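Local coordinates for NlpC/P60 domain-containing protein (PDB 3GT2), which is an antigen fragment holding a P60 domain of the C40 peptidase family, and so probably acts as a cysteine peptidase, at residues L95-P100 and Y135-L140. Numbering follows the deposited sequence.
Sequences LIFYGP and YMVRVL
L95 and V137 form a hydrogen-bonded pair between antiparallel strands, L95 N reaching V137 O at 2.8 Å and V137 N returning to L95 O at 3.0 Å. The first bond is almost straight (178°), the second more bent. The strands run at 147° to one another, and beyond this single bridge they part: a water accepts from F97 N, with 2.8 Å from that nitrogen to the water oxygen, and lies 2.7 Å from Y135 O, to which it can donate, though other acceptors compete for its protons. On one face the selenomethionine M136 lies alongside I96, both chains pointing the same way; the bend at chi3 (56°) turns its CE in against I96 CG1, a tight 3.4 Å. On the other face V137 sets CG2 against F97 CE1, also at 3.4 Å, meeting the ring at a slant; F97 in turn makes an edge-to-face pair with Y79. Helix 56-65 packs on L95 through M60 and Y64, while I96 bonds through its backbone to A107 of strand 105-111. The contact thus joins the chain's last strand, 136-138, to outermost strand 95-98 of this P60 domain's four-stranded sheet, through two direct backbone bonds, a bridging water and an apolar pair on each face.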
loop_
_atom_site.group_PDB
_atom_site.type_symbol
_atom_site.label_atom_id
_atom_site.label_comp_id
_atom_site.label_asym_id
_atom_site.label_seq_id
_atom_site.Cartn_x
_atom_site.Cartn_y
_atom_site.Cartn_z
ATOM N N LEU A 95 4.892 2.717 4.073
ATOM C CA LEU A 95 3.748 3.237 3.325
ATOM C C LEU A 95 3.886 4.741 3.074
ATOM O O LEU A 95 4.279 5.491 3.970
ATOM C CB LEU A 95 2.445 2.952 4.070
ATOM C CG LEU A 95 2.067 1.471 4.216
ATOM C CD1 LEU A 95 0.902 1.318 5.181
ATOM C CD2 LEU A 95 1.697 0.872 2.864
ATOM N N ILE A 96 3.552 5.155 1.852
ATOM C CA ILE A 96 3.572 6.555 1.430
ATOM C C ILE A 96 2.137 7.020 1.245
ATOM O O ILE A 96 1.333 6.289 0.687
ATOM C CB ILE A 96 4.270 6.703 0.071
ATOM C CG1 ILE A 96 5.707 6.192 0.141
ATOM C CG2 ILE A 96 4.234 8.152 -0.389
ATOM C CD1 ILE A 96 6.338 5.995 -1.236
ATOM N N PHE A 97 1.803 8.221 1.705
ATOM C CA PHE A 97 0.401 8.649 1.695
ATOM C C PHE A 97 0.192 9.950 0.922
ATOM O O PHE A 97 1.115 10.753 0.776
ATOM C CB PHE A 97 -0.130 8.817 3.126
ATOM C CG PHE A 97 -0.160 7.552 3.918
ATOM C CD1 PHE A 97 0.994 7.057 4.496
ATOM C CD2 PHE A 97 -1.347 6.871 4.117
ATOM C CE1 PHE A 97 0.969 5.889 5.241
ATOM C CE2 PHE A 97 -1.382 5.703 4.868
ATOM C CZ PHE A 97 -0.222 5.209 5.428
ATOM N N TYR A 98 -1.036 10.147 0.446
ATOM C CA TYR A 98 -1.393 11.331 -0.332
ATOM C C TYR A 98 -2.639 11.987 0.224
ATOM O O TYR A 98 -3.542 11.310 0.713
ATOM C CB TYR A 98 -1.568 10.959 -1.817
ATOM C CG TYR A 98 -0.268 10.493 -2.386
ATOM C CD1 TYR A 98 0.623 11.404 -2.946
ATOM C CD2 TYR A 98 0.113 9.152 -2.301
ATOM C CE1 TYR A 98 1.834 11.004 -3.423
ATOM C CE2 TYR A 98 1.331 8.743 -2.778
ATOM C CZ TYR A 98 2.185 9.673 -3.344
ATOM O OH TYR A 98 3.407 9.280 -3.822
ATOM N N GLY A 99 -2.672 13.314 0.155
ATOM C CA GLY A 99 -3.817 14.067 0.623
ATOM C C GLY A 99 -3.655 14.470 2.072
ATOM O O GLY A 99 -2.764 13.969 2.765
ATOM N N PRO A 100 -4.510 15.398 2.532
ATOM C CA PRO A 100 -4.583 15.872 3.919
ATOM C C PRO A 100 -4.772 14.699 4.873
ATOM O O PRO A 100 -5.752 13.971 4.738
ATOM C CB PRO A 100 -5.849 16.742 3.914
ATOM C CG PRO A 100 -6.623 16.275 2.691
ATOM C CD PRO A 100 -5.534 16.046 1.698
ATOM N N TYR A 135 4.475 12.561 6.449
ATOM C CA TYR A 135 5.148 11.403 7.022
ATOM C C TYR A 135 4.838 10.144 6.247
ATOM O O TYR A 135 3.793 10.038 5.594
ATOM C CB TYR A 135 4.721 11.173 8.467
ATOM C CG TYR A 135 5.093 12.295 9.391
ATOM C CD1 TYR A 135 6.406 12.468 9.798
ATOM C CD2 TYR A 135 4.132 13.174 9.858
ATOM C CE1 TYR A 135 6.756 13.496 10.653
ATOM C CE2 TYR A 135 4.467 14.206 10.721
ATOM C CZ TYR A 135 5.783 14.357 11.111
ATOM O OH TYR A 135 6.134 15.375 11.959
HETATM N N MSE A 136 5.753 9.189 6.326
HETATM C CA MSE A 136 5.456 7.839 5.890
HETATM C C MSE A 136 5.175 6.980 7.122
HETATM O O MSE A 136 5.330 7.452 8.250
HETATM C CB MSE A 136 6.604 7.293 5.038
HETATM C CG MSE A 136 6.735 8.082 3.761
HETATM SE SE MSE A 136 8.303 7.671 2.717
HETATM C CE MSE A 136 8.066 5.738 2.494
ATOM N N VAL A 137 4.736 5.741 6.918
ATOM C CA VAL A 137 4.345 4.889 8.042
ATOM C C VAL A 137 4.995 3.526 7.923
ATOM O O VAL A 137 4.956 2.899 6.861
ATOM C CB VAL A 137 2.808 4.700 8.121
ATOM C CG1 VAL A 137 2.440 3.658 9.189
ATOM C CG2 VAL A 137 2.124 6.035 8.392
ATOM N N ARG A 138 5.605 3.078 9.014
ATOM C CA ARG A 138 6.158 1.730 9.075
ATOM C C ARG A 138 5.271 0.833 9.928
ATOM O O ARG A 138 4.930 1.183 11.055
ATOM C CB ARG A 138 7.574 1.783 9.643
ATOM C CG ARG A 138 8.267 0.435 9.763
ATOM C CD ARG A 138 9.758 0.656 9.999
ATOM N NE ARG A 138 10.339 1.457 8.919
ATOM C CZ ARG A 138 11.453 2.176 9.029
ATOM N NH1 ARG A 138 12.118 2.204 10.177
ATOM N NH2 ARG A 138 11.905 2.873 7.990
ATOM N N VAL A 139 4.882 -0.319 9.390
ATOM C CA VAL A 139 4.056 -1.242 10.162
ATOM C C VAL A 139 4.743 -2.580 10.388
ATOM O O VAL A 139 4.264 -3.401 11.168
ATOM C CB VAL A 139 2.670 -1.472 9.512
ATOM C CG1 VAL A 139 1.852 -0.186 9.523
ATOM C CG2 VAL A 139 2.815 -2.006 8.086
ATOM N N LEU A 140 5.856 -2.803 9.697
ATOM C CA LEU A 140 6.612 -4.040 9.862
ATOM C C LEU A 140 7.814 -3.823 10.775
ATOM O O LEU A 140 8.010 -4.568 11.732
ATOM C CB LEU A 140 7.054 -4.590 8.503
ATOM C CG LEU A 140 5.915 -5.045 7.581
ATOM C CD1 LEU A 140 6.408 -5.341 6.171
ATOM C CD2 LEU A 140 5.186 -6.258 8.163
HETATM O O HOH W 1 3.573 9.940 2.930
#